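Local coordinates for protein short afifavidin (Afifella pfennigii, PDB 6HDS) that is of obscure biological role but, as an avidin-family protein, probably forms a strong non-covalent complex with biotin and 2-iminobiotin, at residues Q55-P60 with W76-A81; D105-Y110 with I118-D123. All coordinates share one frame; numbering follows the deposited sequence.

Contact 1 of 2, residues Q55-P60 with W76-A81; sequences QGTPYP and WDNATA
An Asx turn at Asn-78, just past the end of strand 69-77, packs against Tyr-59 at the start of strand 59-66. The side chain of Asn-78 works with both ends. Asn-78 ND2 gives one proton to Thr-57 OG1 at 3.0 Å, nearly straight at 167°, and the other to Pro-58 O at 2.7 Å. Both acceptors lie close to the amide plane, but ND2 sits above the carbonyl plane of Pro-58. At the other end, Asn-78 OD1 accepts from Thr-80 N at 2.9 Å, from Ala-81 N and from Thr-80 OG1. Ala-81 N comes in nearly along the C=O axis, and Thr-80 N from above the carbonyl plane. Five bonds thus fix the rotation of this amide and hold it flat over the phenol ring of Tyr-59. The two planes are only 9° apart, and ND2 lies over the ring centre.

The two strands form a beta hairpin of the avidin barrel, and the contact lies at its open end. Trp-76 meets the opposite face of the Tyr-59 ring edge-to-face. The centroids of the Tyr-59 phenol ring and the Trp-76 six-membered ring are 5.1 Å apart. The Tyr-59 ring is therefore held between an amide and an indole. The torsion of Trp-76 (chi1 -60°) sets CG beside the backbone N, and the indole then reaches Tyr-59 CG with Trp-76 CE3 at 3.7 Å. Trp-76 NE1 is hydrogen-bonded to OG1 of Thr-87, a probable biotin-binding residue. Ala-81 O lies at the edge of the phenol ring, with a long, weak approach of 3.5 Å to Tyr-59 OH.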
ATOM      1  N   GLN A  55      -3.012  19.224  -3.372  1.00 20.84           N
ATOM      2  CA  GLN A  55      -4.087  19.025  -4.352  1.00 25.65           C
ATOM      3  C   GLN A  55      -3.648  19.452  -5.760  1.00 22.87           C
ATOM      4  O   GLN A  55      -2.775  20.297  -5.951  1.00 23.58           O
ATOM      5  CB  GLN A  55      -5.301  19.875  -3.977  1.00 26.02           C
ATOM      6  CG  GLN A  55      -5.949  19.412  -2.685  1.00 30.61           C
ATOM      7  CD  GLN A  55      -6.650  20.547  -1.998  1.00 34.58           C
ATOM      8  OE1 GLN A  55      -6.055  21.620  -1.762  1.00 34.68           O
ATOM      9  NE2 GLN A  55      -7.909  20.296  -1.658  1.00 27.14           N
ATOM     10  N   GLY A  56      -4.322  18.872  -6.745  1.00 21.40           N
ATOM     11  CA  GLY A  56      -4.286  19.330  -8.107  1.00 22.33           C
ATOM     12  C   GLY A  56      -2.981  19.069  -8.838  1.00 19.98           C
ATOM     13  O   GLY A  56      -2.793  19.620  -9.890  1.00 23.07           O
ATOM     14  N   THR A  57      -2.102  18.198  -8.340  1.00 17.57           N
ATOM     15  CA  THR A  57      -0.919  17.804  -9.091  1.00 18.62           C
ATOM     16  C   THR A  57      -0.687  16.316  -8.879  1.00 19.86           C
ATOM     17  O   THR A  57      -1.080  15.763  -7.850  1.00 20.36           O
ATOM     18  CB  THR A  57       0.338  18.619  -8.715  1.00 19.84           C
ATOM     19  OG1 THR A  57       0.700  18.343  -7.360  1.00 24.65           O
ATOM     20  CG2 THR A  57       0.172  20.111  -8.940  1.00 20.34           C
ATOM     21  N   PRO A  58      -0.039  15.633  -9.850  1.00 21.27           N
ATOM     22  CA  PRO A  58       0.223  14.197  -9.756  1.00 20.21           C
ATOM     23  C   PRO A  58       1.296  13.857  -8.738  1.00 20.40           C
ATOM     24  O   PRO A  58       2.288  14.601  -8.638  1.00 19.60           O
ATOM     25  CB  PRO A  58       0.732  13.804 -11.153  1.00 22.08           C
ATOM     26  CG  PRO A  58       0.336  14.986 -12.041  1.00 22.30           C
ATOM     27  CD  PRO A  58       0.401  16.185 -11.139  1.00 20.87           C
ATOM     28  N   TYR A  59       1.036  12.773  -7.997  1.00 18.65           N
ATOM     29  CA  TYR A  59       1.928  12.128  -7.035  1.00 18.89           C
ATOM     30  C   TYR A  59       2.026  10.670  -7.429  1.00 19.07           C
ATOM     31  O   TYR A  59       1.031  10.048  -7.799  1.00 19.11           O
ATOM     32  CB  TYR A  59       1.395  12.294  -5.601  1.00 17.87           C
ATOM     33  CG  TYR A  59       1.504  13.712  -5.120  1.00 17.76           C
ATOM     34  CD1 TYR A  59       0.547  14.650  -5.473  1.00 17.13           C
ATOM     35  CD2 TYR A  59       2.590  14.152  -4.374  1.00 18.17           C
ATOM     36  CE1 TYR A  59       0.616  15.971  -5.061  1.00 17.48           C
ATOM     37  CE2 TYR A  59       2.665  15.458  -3.951  1.00 17.49           C
ATOM     38  CZ  TYR A  59       1.704  16.380  -4.319  1.00 16.96           C
ATOM     39  OH  TYR A  59       1.753  17.659  -3.884  1.00 19.62           O
ATOM     40  N   PRO A  60       3.233  10.101  -7.407  1.00 19.79           N
ATOM     41  CA  PRO A  60       3.415   8.702  -7.763  1.00 21.16           C
ATOM     42  C   PRO A  60       2.634   7.801  -6.803  1.00 21.06           C
ATOM     43  O   PRO A  60       2.583   8.103  -5.589  1.00 21.06           O
ATOM     44  CB  PRO A  60       4.917   8.454  -7.632  1.00 22.60           C
ATOM     45  CG  PRO A  60       5.542   9.811  -7.452  1.00 20.54           C
ATOM     46  CD  PRO A  60       4.474  10.773  -6.983  1.00 20.67           C
ATOM     47  N   TRP A  76       3.207  11.895  -0.131  1.00 15.61           N
ATOM     48  CA  TRP A  76       2.784  13.301  -0.585  1.00 17.38           C
ATOM     49  C   TRP A  76       4.000  14.210  -0.682  1.00 18.92           C
ATOM     50  O   TRP A  76       4.095  15.138   0.062  1.00 18.39           O
ATOM     51  CB  TRP A  76       1.673  13.863   0.314  1.00 17.26           C
ATOM     52  CG  TRP A  76       0.469  12.965   0.251  1.00 18.15           C
ATOM     53  CD1 TRP A  76       0.118  12.037   1.173  1.00 18.12           C
ATOM     54  CD2 TRP A  76      -0.445  12.798  -0.850  1.00 18.14           C
ATOM     55  NE1 TRP A  76      -0.996  11.347   0.759  1.00 18.24           N
ATOM     56  CE2 TRP A  76      -1.356  11.784  -0.475  1.00 18.53           C
ATOM     57  CE3 TRP A  76      -0.599  13.426  -2.095  1.00 20.54           C
ATOM     58  CZ2 TRP A  76      -2.422  11.389  -1.275  1.00 17.86           C
ATOM     59  CZ3 TRP A  76      -1.631  13.011  -2.910  1.00 19.11           C
ATOM     60  CH2 TRP A  76      -2.548  12.043  -2.481  1.00 18.92           C
ATOM     61  N   ASP A  77       4.902  13.901  -1.635  1.00 19.18           N
ATOM     62  CA  ASP A  77       5.969  14.771  -1.998  1.00 21.21           C
ATOM     63  C   ASP A  77       6.103  14.743  -3.517  1.00 22.18           C
ATOM     64  O   ASP A  77       6.114  13.697  -4.128  1.00 20.97           O
ATOM     65  CB  ASP A  77       7.306  14.358  -1.397  1.00 22.88           C
ATOM     66  CG  ASP A  77       8.388  15.389  -1.665  1.00 21.64           C
ATOM     67  OD1 ASP A  77       8.329  16.511  -1.085  1.00 24.39           O
ATOM     68  OD2 ASP A  77       9.252  15.081  -2.461  1.00 22.23           O
ATOM     69  N   ASN A  78       6.108  15.931  -4.110  1.00 20.11           N
ATOM     70  CA  ASN A  78       6.551  16.051  -5.490  1.00 20.51           C
ATOM     71  C   ASN A  78       7.327  17.369  -5.616  1.00 23.18           C
ATOM     72  O   ASN A  78       7.617  18.034  -4.612  1.00 21.00           O
ATOM     73  CB  ASN A  78       5.360  15.807  -6.424  1.00 19.09           C
ATOM     74  CG  ASN A  78       4.337  16.919  -6.488  1.00 18.08           C
ATOM     75  OD1 ASN A  78       4.527  18.021  -5.968  1.00 18.65           O
ATOM     76  ND2 ASN A  78       3.205  16.621  -7.123  1.00 17.96           N
ATOM     77  N   ALA A  79       7.690  17.752  -6.851  1.00 23.46           N
ATOM     78  CA  ALA A  79       8.448  19.009  -7.087  1.00 25.07           C
ATOM     79  C   ALA A  79       7.671  20.256  -6.646  1.00 23.71           C
ATOM     80  O   ALA A  79       8.297  21.273  -6.388  1.00 25.67           O
ATOM     81  CB  ALA A  79       8.823  19.123  -8.558  1.00 23.66           C
ATOM     82  N   THR A  80       6.339  20.193  -6.589  1.00 21.43           N
ATOM     83  CA  THR A  80       5.492  21.381  -6.358  1.00 25.28           C
ATOM     84  C   THR A  80       5.119  21.556  -4.874  1.00 25.77           C
ATOM     85  O   THR A  80       4.942  22.678  -4.436  1.00 27.20           O
ATOM     86  CB  THR A  80       4.233  21.372  -7.226  1.00 29.07           C
ATOM     87  OG1 THR A  80       3.281  20.532  -6.595  1.00 32.12           O
ATOM     88  CG2 THR A  80       4.486  20.936  -8.659  1.00 28.64           C
ATOM     89  N   ALA A  81       5.009  20.473  -4.096  1.00 23.73           N
ATOM     90  CA  ALA A  81       4.555  20.597  -2.695  1.00 24.06           C
ATOM     91  C   ALA A  81       4.755  19.291  -1.914  1.00 24.53           C
ATOM     92  O   ALA A  81       4.886  18.195  -2.455  1.00 24.34           O
ATOM     93  CB  ALA A  81       3.100  21.007  -2.642  1.00 25.83           C
TER

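Contact 2 of 2, residues D105-Y110 with I118-D123; sequences DWNLAY and IQQGSD
Strands 105-110 and 118-123 run antiparallel, with 158° between their directions and 4.4 Å between their axes at closest approach. Trp-106 with Gly-121 and Leu-108 with Gln-119 are hydrogen-bonded pairs. Asp-105 with Ser-122, Asn-107 with Gln-120 and Ala-109 with Ile-118 are non-hydrogen-bonded. Trp-106 N donates to Gly-121 O at 2.8 Å, almost straight, and Gly-121 N donates back to Trp-106 O at 3.1 Å. Leu-108 and Gln-119 likewise bond in both directions.

Trp-106 makes the largest single contribution. Its CG stands between the backbone N and the carbonyl carbon (chi1 52°), which lays the indole over the neighbouring strand. Gly-121 CA makes a CH-pi contact 3.7 Å from the centroid of the Trp-106 six-membered ring. With no side chain at Gly-121, the ring lies directly on the backbone. Gln-119 extends along the far rim, and Gln-119 CG is 3.9 Å from Trp-106 CZ3. At the pyrrole side, the carboxylate of Asp-123 is turned 44° from the ring plane. Asp-123 OD1 is hydrogen-bonded to Gln-26 NE2, and OD2 to Trp-89 NE1. Asp-123 is a probable biotin-binding residue.

On the other face of the sheet, Ser-122 OG donates to Asp-105 OD1 at 2.7 Å, from above the carboxylate plane. Ile-118 CG2 packs against Asn-107 CB at 3.9 Å.

The pair belongs to the last hairpin along the chain, strands 99-111 and 116-128, in the closed barrel. Strand 82-96 lies along the other edge of 105-110, Phe-52 of a loop touches Trp-106 and Leu-108, and the face of Asp-105 and Ile-118 packs on the second subunit.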
ATOM      1  N   ASP A 105     -10.711   1.274   1.264  1.00 17.74           N
ATOM      2  CA  ASP A 105     -10.515   1.949   2.510  1.00 18.58           C
ATOM      3  C   ASP A 105      -9.093   2.457   2.483  1.00 16.95           C
ATOM      4  O   ASP A 105      -8.214   1.819   1.844  1.00 18.52           O
ATOM      5  CB  ASP A 105     -10.737   1.068   3.734  1.00 19.69           C
ATOM      6  CG  ASP A 105     -12.182   0.600   3.949  1.00 23.13           C
ATOM      7  OD1 ASP A 105     -13.073   1.279   3.456  1.00 26.98           O
ATOM      8  OD2 ASP A 105     -12.403  -0.400   4.700  1.00 22.77           O
ATOM      9  N   TRP A 106      -8.880   3.587   3.147  1.00 15.59           N
ATOM     10  CA  TRP A 106      -7.520   4.176   3.166  1.00 15.15           C
ATOM     11  C   TRP A 106      -7.104   4.523   4.575  1.00 16.56           C
ATOM     12  O   TRP A 106      -7.932   4.766   5.437  1.00 14.95           O
ATOM     13  CB  TRP A 106      -7.375   5.386   2.232  1.00 15.57           C
ATOM     14  CG  TRP A 106      -8.376   6.489   2.381  1.00 16.40           C
ATOM     15  CD1 TRP A 106      -9.480   6.713   1.614  1.00 16.42           C
ATOM     16  CD2 TRP A 106      -8.320   7.558   3.318  1.00 17.57           C
ATOM     17  NE1 TRP A 106     -10.152   7.819   2.041  1.00 17.80           N
ATOM     18  CE2 TRP A 106      -9.438   8.387   3.064  1.00 19.59           C
ATOM     19  CE3 TRP A 106      -7.404   7.919   4.308  1.00 15.56           C
ATOM     20  CZ2 TRP A 106      -9.677   9.538   3.787  1.00 19.31           C
ATOM     21  CZ3 TRP A 106      -7.677   9.048   5.050  1.00 17.55           C
ATOM     22  CH2 TRP A 106      -8.779   9.843   4.786  1.00 18.38           C
ATOM     23  N   ASN A 107      -5.784   4.577   4.751  1.00 16.04           N
ATOM     24  CA  ASN A 107      -5.210   5.096   5.918  1.00 17.94           C
ATOM     25  C   ASN A 107      -4.188   6.138   5.519  1.00 17.37           C
ATOM     26  O   ASN A 107      -3.478   5.948   4.498  1.00 17.90           O
ATOM     27  CB  ASN A 107      -4.491   4.020   6.751  1.00 19.66           C
ATOM     28  CG  ASN A 107      -5.418   3.036   7.420  1.00 19.18           C
ATOM     29  OD1 ASN A 107      -6.345   3.433   8.103  1.00 21.20           O
ATOM     30  ND2 ASN A 107      -5.155   1.749   7.259  1.00 20.25           N
ATOM     31  N   LEU A 108      -4.043   7.179   6.347  1.00 19.59           N
ATOM     32  CA  LEU A 108      -3.136   8.279   6.097  1.00 18.26           C
ATOM     33  C   LEU A 108      -2.267   8.547   7.326  1.00 16.12           C
ATOM     34  O   LEU A 108      -2.777   8.852   8.419  1.00 17.72           O
ATOM     35  CB  LEU A 108      -3.977   9.501   5.708  1.00 19.35           C
ATOM     36  CG  LEU A 108      -3.348  10.886   5.836  1.00 21.48           C
ATOM     37  CD1 LEU A 108      -2.066  11.009   5.015  1.00 24.10           C
ATOM     38  CD2 LEU A 108      -4.384  11.905   5.351  1.00 22.64           C
ATOM     39  N   ALA A 109      -0.969   8.296   7.182  1.00 16.90           N
ATOM     40  CA  ALA A 109       0.026   8.563   8.270  1.00 18.49           C
ATOM     41  C   ALA A 109       0.544   9.990   8.098  1.00 19.61           C
ATOM     42  O   ALA A 109       0.876  10.375   7.000  1.00 19.37           O
ATOM     43  CB  ALA A 109       1.136   7.542   8.264  1.00 18.68           C
ATOM     44  N   TYR A 110       0.511  10.791   9.172  1.00 19.87           N
ATOM     45  CA  TYR A 110       0.820  12.222   9.114  1.00 21.84           C
ATOM     46  C   TYR A 110       1.350  12.630  10.491  1.00 22.69           C
ATOM     47  O   TYR A 110       1.344  11.813  11.455  1.00 19.97           O
ATOM     48  CB  TYR A 110      -0.397  13.062   8.709  1.00 20.85           C
ATOM     49  CG  TYR A 110      -1.527  13.074   9.715  1.00 22.30           C
ATOM     50  CD1 TYR A 110      -2.396  12.000   9.839  1.00 21.18           C
ATOM     51  CD2 TYR A 110      -1.747  14.170  10.538  1.00 24.47           C
ATOM     52  CE1 TYR A 110      -3.410  11.986  10.788  1.00 22.06           C
ATOM     53  CE2 TYR A 110      -2.744  14.162  11.510  1.00 25.55           C
ATOM     54  CZ  TYR A 110      -3.607  13.078  11.606  1.00 24.01           C
ATOM     55  OH  TYR A 110      -4.582  13.055  12.569  1.00 22.68           O
ATOM     56  N   ILE A 118      -2.673   8.385  12.476  1.00 18.06           N
ATOM     57  CA  ILE A 118      -3.137   7.625  11.293  1.00 20.41           C
ATOM     58  C   ILE A 118      -4.623   7.933  11.159  1.00 17.63           C
ATOM     59  O   ILE A 118      -5.348   7.671  12.093  1.00 19.86           O
ATOM     60  CB  ILE A 118      -2.885   6.109  11.427  1.00 17.10           C
ATOM     61  CG1 ILE A 118      -1.413   5.787  11.711  1.00 15.72           C
ATOM     62  CG2 ILE A 118      -3.396   5.380  10.187  1.00 17.64           C
ATOM     63  CD1 ILE A 118      -1.094   4.336  11.950  1.00 14.71           C
ATOM     64  N   GLN A 119      -4.995   8.636  10.083  1.00 19.17           N
ATOM     65  CA  GLN A 119      -6.357   8.994   9.827  1.00 19.45           C
ATOM     66  C   GLN A 119      -6.948   7.950   8.881  1.00 19.82           C
ATOM     67  O   GLN A 119      -6.254   7.336   8.055  1.00 19.28           O
ATOM     68  CB  GLN A 119      -6.438  10.397   9.217  1.00 24.01           C
ATOM     69  CG  GLN A 119      -7.792  10.701   8.613  1.00 26.08           C
ATOM     70  CD  GLN A 119      -7.907  12.088   8.017  1.00 28.98           C
ATOM     71  OE1 GLN A 119      -9.011  12.514   7.706  1.00 31.43           O
ATOM     72  NE2 GLN A 119      -6.784  12.777   7.837  1.00 26.21           N
ATOM     73  N   GLN A 120      -8.252   7.764   8.940  1.00 20.59           N
ATOM     74  CA  GLN A 120      -8.857   6.751   8.091  1.00 20.12           C
ATOM     75  C   GLN A 120     -10.033   7.296   7.303  1.00 18.63           C
ATOM     76  O   GLN A 120     -10.726   8.194   7.765  1.00 18.92           O
ATOM     77  CB  GLN A 120      -9.388   5.612   8.953  1.00 22.53           C
ATOM     78  CG  GLN A 120      -8.296   4.630   9.288  1.00 28.90           C
ATOM     79  CD  GLN A 120      -8.521   3.900  10.583  1.00 33.69           C
ATOM     80  OE1 GLN A 120      -9.590   4.012  11.184  1.00 34.82           O
ATOM     81  NE2 GLN A 120      -7.501   3.158  10.998  1.00 35.15           N
ATOM     82  N   GLY A 121     -10.291   6.644   6.167  1.00 18.71           N
ATOM     83  CA  GLY A 121     -11.488   6.921   5.378  1.00 17.35           C
ATOM     84  C   GLY A 121     -11.718   5.852   4.332  1.00 17.98           C
ATOM     85  O   GLY A 121     -11.083   4.804   4.327  1.00 17.15           O
ATOM     86  N   SER A 122     -12.715   6.096   3.496  1.00 19.27           N
ATOM     87  CA  SER A 122     -13.101   5.218   2.407  1.00 19.96           C
ATOM     88  C   SER A 122     -13.263   6.054   1.122  1.00 20.36           C
ATOM     89  O   SER A 122     -13.806   7.158   1.188  1.00 22.14           O
ATOM     90  CB  SER A 122     -14.375   4.530   2.747  1.00 21.06           C
ATOM     91  OG  SER A 122     -14.163   3.681   3.855  1.00 24.56           O
ATOM     92  N   ASP A 123     -12.757   5.553  -0.008  1.00 17.68           N
ATOM     93  CA  ASP A 123     -12.933   6.153  -1.317  1.00 18.48           C
ATOM     94  C   ASP A 123     -13.512   5.093  -2.261  1.00 18.28           C
ATOM     95  O   ASP A 123     -13.042   3.928  -2.253  1.00 18.43           O
ATOM     96  CB  ASP A 123     -11.618   6.585  -1.953  1.00 18.86           C
ATOM     97  CG  ASP A 123     -11.053   7.870  -1.380  1.00 20.55           C
ATOM     98  OD1 ASP A 123     -11.843   8.621  -0.736  1.00 23.36           O
ATOM     99  OD2 ASP A 123      -9.822   8.087  -1.498  1.00 22.90           O
TER

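Overall arrangement
Both contacts belong to the same closed antiparallel barrel of eight strands. Contact 1 comes first along the chain and closes before contact 2 opens. Their centres are about 18 Å apart, and their nearest atoms about 4 Å, without touching. Contact 1 joins the ends of hairpin 59-66 and 69-77, and contact 2 pairs strands 99-111 and 116-128. Strand 82-96 stands between the two hairpins and links them. Its Ser-85 and Thr-87, both probable biotin-binding residues, meet side chains of both contacts. Both hairpins therefore probably contribute to the surroundings of the biotin pocket, and both also touch the second subunit.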